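Local coordinates for superoxide dismutase [Ni] (Streptomyces coelicolor, PDB 1T6U), which uses a nickel cofactor to catalyse the disproportionation of superoxide into hydrogen peroxide and molecular oxygen, at residues K22-Q25 and E26-G30; K89-D93 and P94-Q98; D33-F36 and Q37-T41; T41-K44 and E45-A48. The protein carries 1 engineered substitution. All blocks are in the same frame, centred on the assembly; numbering follows the deposited sequence.

How the contacts relate
Contacts 1, 3 and 4 are helical turns, whereas contact 2 joins a loop to the first turn of helix 94-115. Contact 4 is the most deeply buried and contact 2 lies at the surface; contacts 1 and 3 are intermediate. Contacts 3 and 4 both belong to helix 34-62 and share T41, and contact 1 packs against that helix from helix 12-30. The chemistry follows the place: contact 1 sets a loose surface salt bridge beside apolar packing, contact 2 is a capped helix start, contact 3 joins a helix start to an intersubunit arginine, and contact 4 keeps polar groups paired in the interior. Q25 ties contact 1 to contact 2, and K44 ties contact 4 to contact 2.

Contact 1 of 4, residues K22-Q25 and E26-G30; sequences KAVQ and EKMAG
E26 reaches back along the preceding turn, its chain extended, and overlaps K22, its OE1 lying 3.3 Å from CE of K22. The carboxylate therefore meets the side of the lysine chain before its charged end, and the salt bridge from K22 NZ to E26 OE1 is long, at 3.8 Å. K22 CG is anti to the backbone N (chi1 -174°) and the rest of the chain is fully extended, which carries NZ past the carboxylate to its stronger partner, Q98 on helix 94-115. A water accepts from K22 NZ at 3.2 Å and gives a weak bond to E26 OE1; a second water donates to E26 OE2 at 3.1 Å. Long flexible ends of opposite charge suit this solvent-facing flank, where water can share the load.

Toward helix 34-62 the flank is apolar. M28 lays CG against the carbonyl oxygen of V24, 3.2 Å away, and its SD comes to 4.3 Å from V24 CG1. The bend at chi3 turns the methyl group aside, and both side chains pack on A40 of helix 34-62. The V24 side chain touches L4 of a second subunit and lies about 6 Å from a bound nickel ion; a short apolar side chain suits this close subunit contact. Q25 is the buried polar side chain, its amide turned to S91 O of the loop and T96 OG1 at the start of helix 94-115. Backbone bonds such as E26 N to K22 O, 2.9 Å, hold the turns together. The whole shows i to i+4 side-chain spacing on an amphipathic helix of the four-helix bundle.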
# COMPACT_ATOMS: atom_id res chain seq x y z
N LYS A 22 8.47 -10.67 -17.37
CA LYS A 22 9.33 -11.22 -18.40
C LYS A 22 10.14 -10.15 -19.12
O LYS A 22 11.33 -10.32 -19.42
CB LYS A 22 8.49 -11.96 -19.45
CG LYS A 22 9.36 -12.67 -20.47
CD LYS A 22 8.56 -13.42 -21.54
CE LYS A 22 9.57 -14.00 -22.52
NZ LYS A 22 9.02 -14.45 -23.83
N ALA A 23 9.48 -9.03 -19.37
CA ALA A 23 10.16 -7.91 -20.01
C ALA A 23 11.31 -7.39 -19.16
O ALA A 23 12.40 -7.09 -19.68
CB ALA A 23 9.20 -6.78 -20.33
N VAL A 24 11.11 -7.26 -17.87
CA VAL A 24 12.17 -6.87 -16.95
C VAL A 24 13.32 -7.86 -16.98
O VAL A 24 14.49 -7.45 -17.07
CB VAL A 24 11.61 -6.67 -15.53
CG1 VAL A 24 12.74 -6.43 -14.53
CG2 VAL A 24 10.66 -5.48 -15.50
N GLN A 25 13.02 -9.15 -16.96
CA GLN A 25 14.06 -10.16 -17.06
C GLN A 25 14.86 -9.99 -18.36
O GLN A 25 16.09 -10.03 -18.31
CB GLN A 25 13.47 -11.57 -16.93
CG GLN A 25 12.85 -11.83 -15.58
CD GLN A 25 12.05 -13.12 -15.50
OE1 GLN A 25 11.31 -13.47 -16.42
NE2 GLN A 25 12.16 -13.79 -14.34
N GLU A 26 14.18 -9.79 -19.50
CA GLU A 26 14.92 -9.58 -20.75
C GLU A 26 15.86 -8.38 -20.66
O GLU A 26 17.03 -8.37 -21.08
CB GLU A 26 13.93 -9.45 -21.90
CG GLU A 26 13.10 -10.68 -22.19
CD GLU A 26 11.86 -10.49 -23.01
OE1 GLU A 26 11.34 -11.47 -23.59
OE2 GLU A 26 11.31 -9.38 -23.13
N LYS A 27 15.34 -7.29 -20.10
CA LYS A 27 16.17 -6.09 -20.00
C LYS A 27 17.36 -6.26 -19.08
O LYS A 27 18.40 -5.65 -19.28
CB LYS A 27 15.29 -4.93 -19.50
CG LYS A 27 14.29 -4.52 -20.58
CD LYS A 27 13.38 -3.41 -20.22
CE LYS A 27 12.57 -2.87 -21.38
NZ LYS A 27 13.30 -2.57 -22.64
N MET A 28 17.22 -7.06 -18.06
CA MET A 28 18.34 -7.33 -17.16
C MET A 28 19.48 -7.95 -17.93
O MET A 28 20.61 -7.78 -17.58
CB MET A 28 17.93 -8.22 -15.97
CG MET A 28 16.92 -7.52 -15.06
SD MET A 28 16.43 -8.46 -13.60
CE MET A 28 17.83 -8.11 -12.52
N ALA A 29 19.18 -8.71 -18.96
CA ALA A 29 20.28 -9.40 -19.63
C ALA A 29 21.05 -8.39 -20.48
O ALA A 29 22.18 -8.64 -20.87
CB ALA A 29 19.72 -10.54 -20.45
N GLY A 30 20.42 -7.25 -20.78
CA GLY A 30 20.98 -6.27 -21.70
C GLY A 30 21.68 -5.08 -21.09
O GLY A 30 22.19 -4.18 -21.77
O HOH W 1 8.37 -11.74 -25.32
O HOH W 2 12.13 -6.39 -22.95

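Contact 2 of 4, residues K89-D93 and P94-Q98; sequences KGSKD and PATGQ
Two torsions set up the meeting of D93 with T96 and A95. In D93, chi1 of 177° leaves CG trans to the amide nitrogen and brings the carboxylate over the first turn of the helix; in T96, chi1 of 63° places OG1 between the backbone N and the carbonyl carbon, facing back toward the loop. D93 OD1 accepts from A95 N at 3.0 Å, the N-H coming from above the carboxylate plane and not within it. The carbonyl oxygen of D93 is gripped twice, by T96 N at 2.9 Å and by T96 OG1 at 2.7 Å, and the hydroxyl approaches almost straight in line with C=O.

D93 is thus the N-cap of helix 94-115, one of the helices of the four-helix bundle. Its negative charge would suit the helix start, where the first N-H groups have no carbonyl of an earlier turn to bond. P94 fits the first position of the helix because its nitrogen has no hydrogen to leave without an acceptor. Two residues before the cap, S91 makes an ST turn: its OG accepts from D93 N at 2.9 Å, which fixes the backbone that presents the cap.

S91 also borders the threonine, with CB 3.4 Å from T96 OG1 and OG 3.6 Å from T96 CG2. T96 OG1 has a further partner in NE2 of Q25, on helix 12-30. A valine in place of T96 would probably leave D93 O with one donor fewer and Q25 NE2 with only S91 O of its two acceptors. P94 faces that same helix, resting on K22, Q25 and E26.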
# COMPACT_ATOMS: atom_id res chain seq x y z
N LYS A 89 10.10 -14.38 -9.58
CA LYS A 89 10.71 -13.44 -8.61
C LYS A 89 12.16 -13.77 -8.35
O LYS A 89 13.00 -12.87 -8.33
CB LYS A 89 10.02 -13.41 -7.22
CG LYS A 89 8.66 -12.73 -7.20
CD LYS A 89 8.14 -12.79 -5.76
CE LYS A 89 6.77 -12.12 -5.58
NZ LYS A 89 6.33 -12.12 -4.16
N GLY A 90 12.46 -15.04 -8.14
CA GLY A 90 13.79 -15.47 -7.80
C GLY A 90 14.80 -15.47 -8.93
O GLY A 90 15.97 -15.74 -8.64
N SER A 91 14.41 -15.23 -10.16
CA SER A 91 15.18 -15.40 -11.36
C SER A 91 15.24 -14.18 -12.25
O SER A 91 14.33 -13.40 -12.35
CB SER A 91 14.63 -16.58 -12.19
OG SER A 91 15.45 -16.87 -13.31
N LYS A 92 16.41 -14.07 -12.93
CA LYS A 92 16.64 -13.12 -14.01
C LYS A 92 16.27 -13.72 -15.37
O LYS A 92 16.22 -12.98 -16.37
CB LYS A 92 18.09 -12.65 -13.99
CG LYS A 92 18.45 -11.85 -12.75
CD LYS A 92 19.95 -11.66 -12.54
CE LYS A 92 20.69 -11.17 -13.74
NZ LYS A 92 22.16 -11.19 -13.57
N ASP A 93 16.04 -15.02 -15.44
CA ASP A 93 15.87 -15.73 -16.71
C ASP A 93 14.48 -15.47 -17.27
O ASP A 93 13.57 -15.94 -16.59
CB ASP A 93 16.10 -17.20 -16.46
CG ASP A 93 15.88 -18.08 -17.67
OD1 ASP A 93 15.76 -17.52 -18.78
OD2 ASP A 93 15.81 -19.32 -17.48
N PRO A 94 14.32 -14.82 -18.41
CA PRO A 94 12.96 -14.61 -18.94
C PRO A 94 12.20 -15.92 -19.23
O PRO A 94 10.96 -15.83 -19.33
CB PRO A 94 13.18 -13.82 -20.23
CG PRO A 94 14.65 -13.65 -20.42
CD PRO A 94 15.34 -14.25 -19.28
N ALA A 95 12.85 -17.07 -19.33
CA ALA A 95 12.11 -18.30 -19.47
C ALA A 95 11.24 -18.58 -18.24
O ALA A 95 10.23 -19.26 -18.34
CB ALA A 95 13.00 -19.50 -19.76
N THR A 96 11.62 -18.08 -17.09
CA THR A 96 10.83 -18.25 -15.87
C THR A 96 9.60 -17.35 -15.97
O THR A 96 8.49 -17.79 -15.64
CB THR A 96 11.57 -17.99 -14.55
OG1 THR A 96 12.04 -16.64 -14.43
CG2 THR A 96 12.78 -18.91 -14.46
N GLY A 97 9.77 -16.11 -16.43
CA GLY A 97 8.58 -15.32 -16.68
C GLY A 97 7.69 -15.96 -17.74
O GLY A 97 6.45 -15.88 -17.62
N GLN A 98 8.28 -16.58 -18.76
CA GLN A 98 7.42 -17.17 -19.79
C GLN A 98 6.65 -18.37 -19.26
O GLN A 98 5.50 -18.63 -19.61
CB GLN A 98 8.31 -17.56 -20.97
CG GLN A 98 7.48 -18.18 -22.09
CD GLN A 98 6.47 -17.19 -22.63
OE1 GLN A 98 6.89 -16.06 -22.97
NE2 GLN A 98 5.20 -17.57 -22.74

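Contact 3 of 4, residues D33-F36 and Q37-T41; sequences DPHF and QTRAT
R39 comes over one face of the H35 ring, with CG above the imidazole and CD 3.9 Å from H35 NE2; the ring and guanidinium planes are 39° apart. H35 CG is anti to the backbone N (chi1 -174°), which brings the ring beside the R39 chain one turn on. P34 O is gripped twice by T38, from N at 2.9 Å and from OG1 at 3.0 Å, the donors reaching it from opposite faces of the carbonyl plane. Threonine suits this position because its hydroxyl can turn back onto its own helix. F36 CE1 packs against A40 CB at 4.4 Å.

Behind these contacts, D33, the N-cap of helix 34-62, accepts at OD1 from F36 N, 3.1 Å, while its carbonyl oxygen receives Q37 N at 2.8 Å. Q37 NE2 reaches back to N31 in the preceding loop.

The polar ends of H35 and R39 point to other subunits: R39 NE to E45 and H35 NE2 to K44 of a fifth, the R39 tips to backbone oxygens of L4 and D3 of a second. The K44 bond is consistent with H35 NE2 accepting, and the arginine would probably disfavour a proton there, less so because E45 offsets its charge.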
# COMPACT_ATOMS: atom_id res chain seq x y z
N ASP A 33 24.60 -2.80 -15.52
CA ASP A 33 24.85 -1.74 -14.52
C ASP A 33 24.27 -2.08 -13.16
O ASP A 33 23.09 -2.43 -13.06
CB ASP A 33 24.26 -0.42 -15.04
CG ASP A 33 24.45 0.65 -13.99
OD1 ASP A 33 23.43 1.15 -13.47
OD2 ASP A 33 25.61 1.01 -13.72
N PRO A 34 25.03 -2.04 -12.08
CA PRO A 34 24.46 -2.41 -10.78
C PRO A 34 23.20 -1.65 -10.40
O PRO A 34 22.23 -2.28 -9.92
CB PRO A 34 25.62 -2.11 -9.84
CG PRO A 34 26.80 -2.51 -10.68
CD PRO A 34 26.50 -1.81 -12.00
N HIS A 35 23.16 -0.34 -10.60
CA HIS A 35 21.96 0.42 -10.21
C HIS A 35 20.75 -0.02 -10.99
O HIS A 35 19.68 -0.23 -10.42
CB HIS A 35 22.28 1.90 -10.35
CG HIS A 35 21.23 2.86 -9.85
ND1 HIS A 35 20.96 2.88 -8.50
CD2 HIS A 35 20.41 3.82 -10.37
CE1 HIS A 35 20.04 3.76 -8.19
NE2 HIS A 35 19.70 4.34 -9.30
N PHE A 36 20.91 -0.18 -12.30
CA PHE A 36 19.83 -0.69 -13.15
C PHE A 36 19.37 -2.06 -12.69
O PHE A 36 18.17 -2.37 -12.57
CB PHE A 36 20.28 -0.71 -14.61
CG PHE A 36 19.13 -1.22 -15.49
CD1 PHE A 36 19.12 -2.51 -15.95
CD2 PHE A 36 18.09 -0.37 -15.80
CE1 PHE A 36 18.07 -2.98 -16.73
CE2 PHE A 36 17.05 -0.79 -16.59
CZ PHE A 36 17.04 -2.10 -17.03
N GLN A 37 20.38 -2.92 -12.45
CA GLN A 37 20.01 -4.27 -12.02
C GLN A 37 19.22 -4.28 -10.74
O GLN A 37 18.29 -5.06 -10.57
CB GLN A 37 21.30 -5.09 -11.80
CG GLN A 37 22.01 -5.48 -13.08
CD GLN A 37 21.44 -6.74 -13.69
OE1 GLN A 37 21.15 -7.71 -12.97
NE2 GLN A 37 21.26 -6.76 -14.99
N THR A 38 19.60 -3.40 -9.81
CA THR A 38 18.85 -3.30 -8.55
C THR A 38 17.44 -2.82 -8.73
O THR A 38 16.50 -3.38 -8.19
CB THR A 38 19.67 -2.38 -7.61
OG1 THR A 38 20.95 -2.96 -7.33
CG2 THR A 38 18.95 -2.23 -6.30
N ARG A 39 17.29 -1.76 -9.54
CA ARG A 39 15.95 -1.25 -9.86
C ARG A 39 15.11 -2.32 -10.52
O ARG A 39 13.92 -2.47 -10.17
CB ARG A 39 16.03 0.03 -10.71
CG ARG A 39 16.66 1.21 -10.02
CD ARG A 39 16.74 2.47 -10.91
NE ARG A 39 15.37 2.77 -11.25
CZ ARG A 39 14.76 2.71 -12.41
NH1 ARG A 39 15.47 2.44 -13.49
NH2 ARG A 39 13.46 2.94 -12.51
N ALA A 40 15.67 -3.05 -11.47
CA ALA A 40 14.94 -4.10 -12.16
C ALA A 40 14.48 -5.16 -11.17
O ALA A 40 13.37 -5.69 -11.29
CB ALA A 40 15.84 -4.67 -13.27
N THR A 41 15.33 -5.49 -10.20
CA THR A 41 15.00 -6.51 -9.22
C THR A 41 13.88 -6.04 -8.33
O THR A 41 12.93 -6.81 -8.09
CB THR A 41 16.25 -6.89 -8.41
OG1 THR A 41 17.30 -7.34 -9.27
CG2 THR A 41 15.95 -8.01 -7.42

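Contact 4 of 4, residues T41-K44 and E45-A48; sequences TVIK and EQRA
E45 begins beside the carbonyl of T41, with CB 3.5 Å from T41 O, and then leaves the helix by a bent chain. CG stands opposite the backbone N (chi1 -159°) and chi2 folds the carboxylate to one side, where a water lies 2.8 Å from E45 OE1. The same water accepts from K44 NZ at 2.8 Å, so it relates acid and base whose charged atoms are too far apart to touch. K44 bends at chi3 and chi4 to bring its amine there. The charge of E45 is met across the subunit interface, by R39 of a third subunit, while the K44 amine is held mainly by S91 O, with H35 of that subunit as a further partner.

All this rides on consecutive i to i+4 backbone bonds of helix 34-62, a long helix of the four-helix bundle; R47 N to I43 O, 2.8 Å, is one.

I43 CG2 runs alongside R47, 4.1 Å from R47 CG, so the arginine's aliphatic part meets it while its NE goes on to E17. This flank backs the nickel site of a second subunit: I43, about 6 Å from the metal, packs on C2 and R47 on H1. Q46 lies beside V42, NE2 3.8 Å from V42 CG1, and OE1 reaches 4.1 Å from I43 CG1. An alanine at Q46 would probably strip V42 and I43 of this amide cover and open a gap beside them. V42 meets V42 of neighbouring subunits, where a small apolar side chain packs well.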
# COMPACT_ATOMS: atom_id res chain seq x y z
N THR A 41 15.33 -5.49 -10.20
CA THR A 41 15.00 -6.51 -9.22
C THR A 41 13.88 -6.04 -8.33
O THR A 41 12.93 -6.81 -8.09
CB THR A 41 16.25 -6.89 -8.41
OG1 THR A 41 17.30 -7.34 -9.27
CG2 THR A 41 15.95 -8.01 -7.42
N VAL A 42 13.95 -4.80 -7.84
CA VAL A 42 12.88 -4.20 -7.06
C VAL A 42 11.54 -4.26 -7.80
O VAL A 42 10.52 -4.71 -7.28
CB VAL A 42 13.21 -2.72 -6.73
CG1 VAL A 42 11.99 -2.04 -6.13
CG2 VAL A 42 14.42 -2.63 -5.82
N ILE A 43 11.55 -3.83 -9.07
CA ILE A 43 10.30 -3.75 -9.82
C ILE A 43 9.75 -5.12 -10.15
O ILE A 43 8.53 -5.37 -10.07
CB ILE A 43 10.58 -2.87 -11.07
CG1 ILE A 43 10.72 -1.40 -10.61
CG2 ILE A 43 9.57 -3.03 -12.16
CD1 ILE A 43 11.23 -0.44 -11.65
N LYS A 44 10.64 -6.01 -10.57
CA LYS A 44 10.24 -7.38 -10.88
C LYS A 44 9.52 -7.97 -9.68
O LYS A 44 8.49 -8.64 -9.79
CB LYS A 44 11.47 -8.22 -11.25
CG LYS A 44 11.15 -9.69 -11.49
CD LYS A 44 12.22 -10.41 -12.31
CE LYS A 44 13.60 -10.43 -11.69
NZ LYS A 44 13.58 -11.30 -10.49
N GLU A 45 10.08 -7.71 -8.50
CA GLU A 45 9.46 -8.29 -7.30
C GLU A 45 8.05 -7.77 -7.08
O GLU A 45 7.12 -8.53 -6.76
CB GLU A 45 10.35 -8.00 -6.08
CG GLU A 45 10.17 -8.89 -4.87
CD GLU A 45 10.81 -10.25 -5.00
OE1 GLU A 45 11.59 -10.50 -5.94
OE2 GLU A 45 10.55 -11.12 -4.14
N GLN A 46 7.87 -6.48 -7.30
CA GLN A 46 6.55 -5.85 -7.15
C GLN A 46 5.55 -6.34 -8.17
O GLN A 46 4.40 -6.64 -7.82
CB GLN A 46 6.72 -4.33 -7.28
CG GLN A 46 7.48 -3.66 -6.16
CD GLN A 46 7.93 -2.24 -6.39
OE1 GLN A 46 8.05 -1.75 -7.51
NE2 GLN A 46 8.29 -1.48 -5.38
N ARG A 47 5.95 -6.40 -9.44
CA ARG A 47 4.95 -6.79 -10.44
C ARG A 47 4.56 -8.25 -10.29
O ARG A 47 3.40 -8.60 -10.47
CB ARG A 47 5.46 -6.46 -11.85
CG ARG A 47 5.99 -5.08 -12.09
CD ARG A 47 5.33 -3.93 -11.36
NE ARG A 47 3.96 -3.65 -11.76
CZ ARG A 47 3.31 -2.54 -11.48
NH1 ARG A 47 3.86 -1.55 -10.78
NH2 ARG A 47 2.05 -2.37 -11.89
N ALA A 48 5.55 -9.09 -9.93
CA ALA A 48 5.29 -10.51 -9.72
C ALA A 48 4.30 -10.69 -8.57
O ALA A 48 3.39 -11.51 -8.63
CB ALA A 48 6.57 -11.25 -9.47
O HOH W 3 12.83 -9.64 -8.31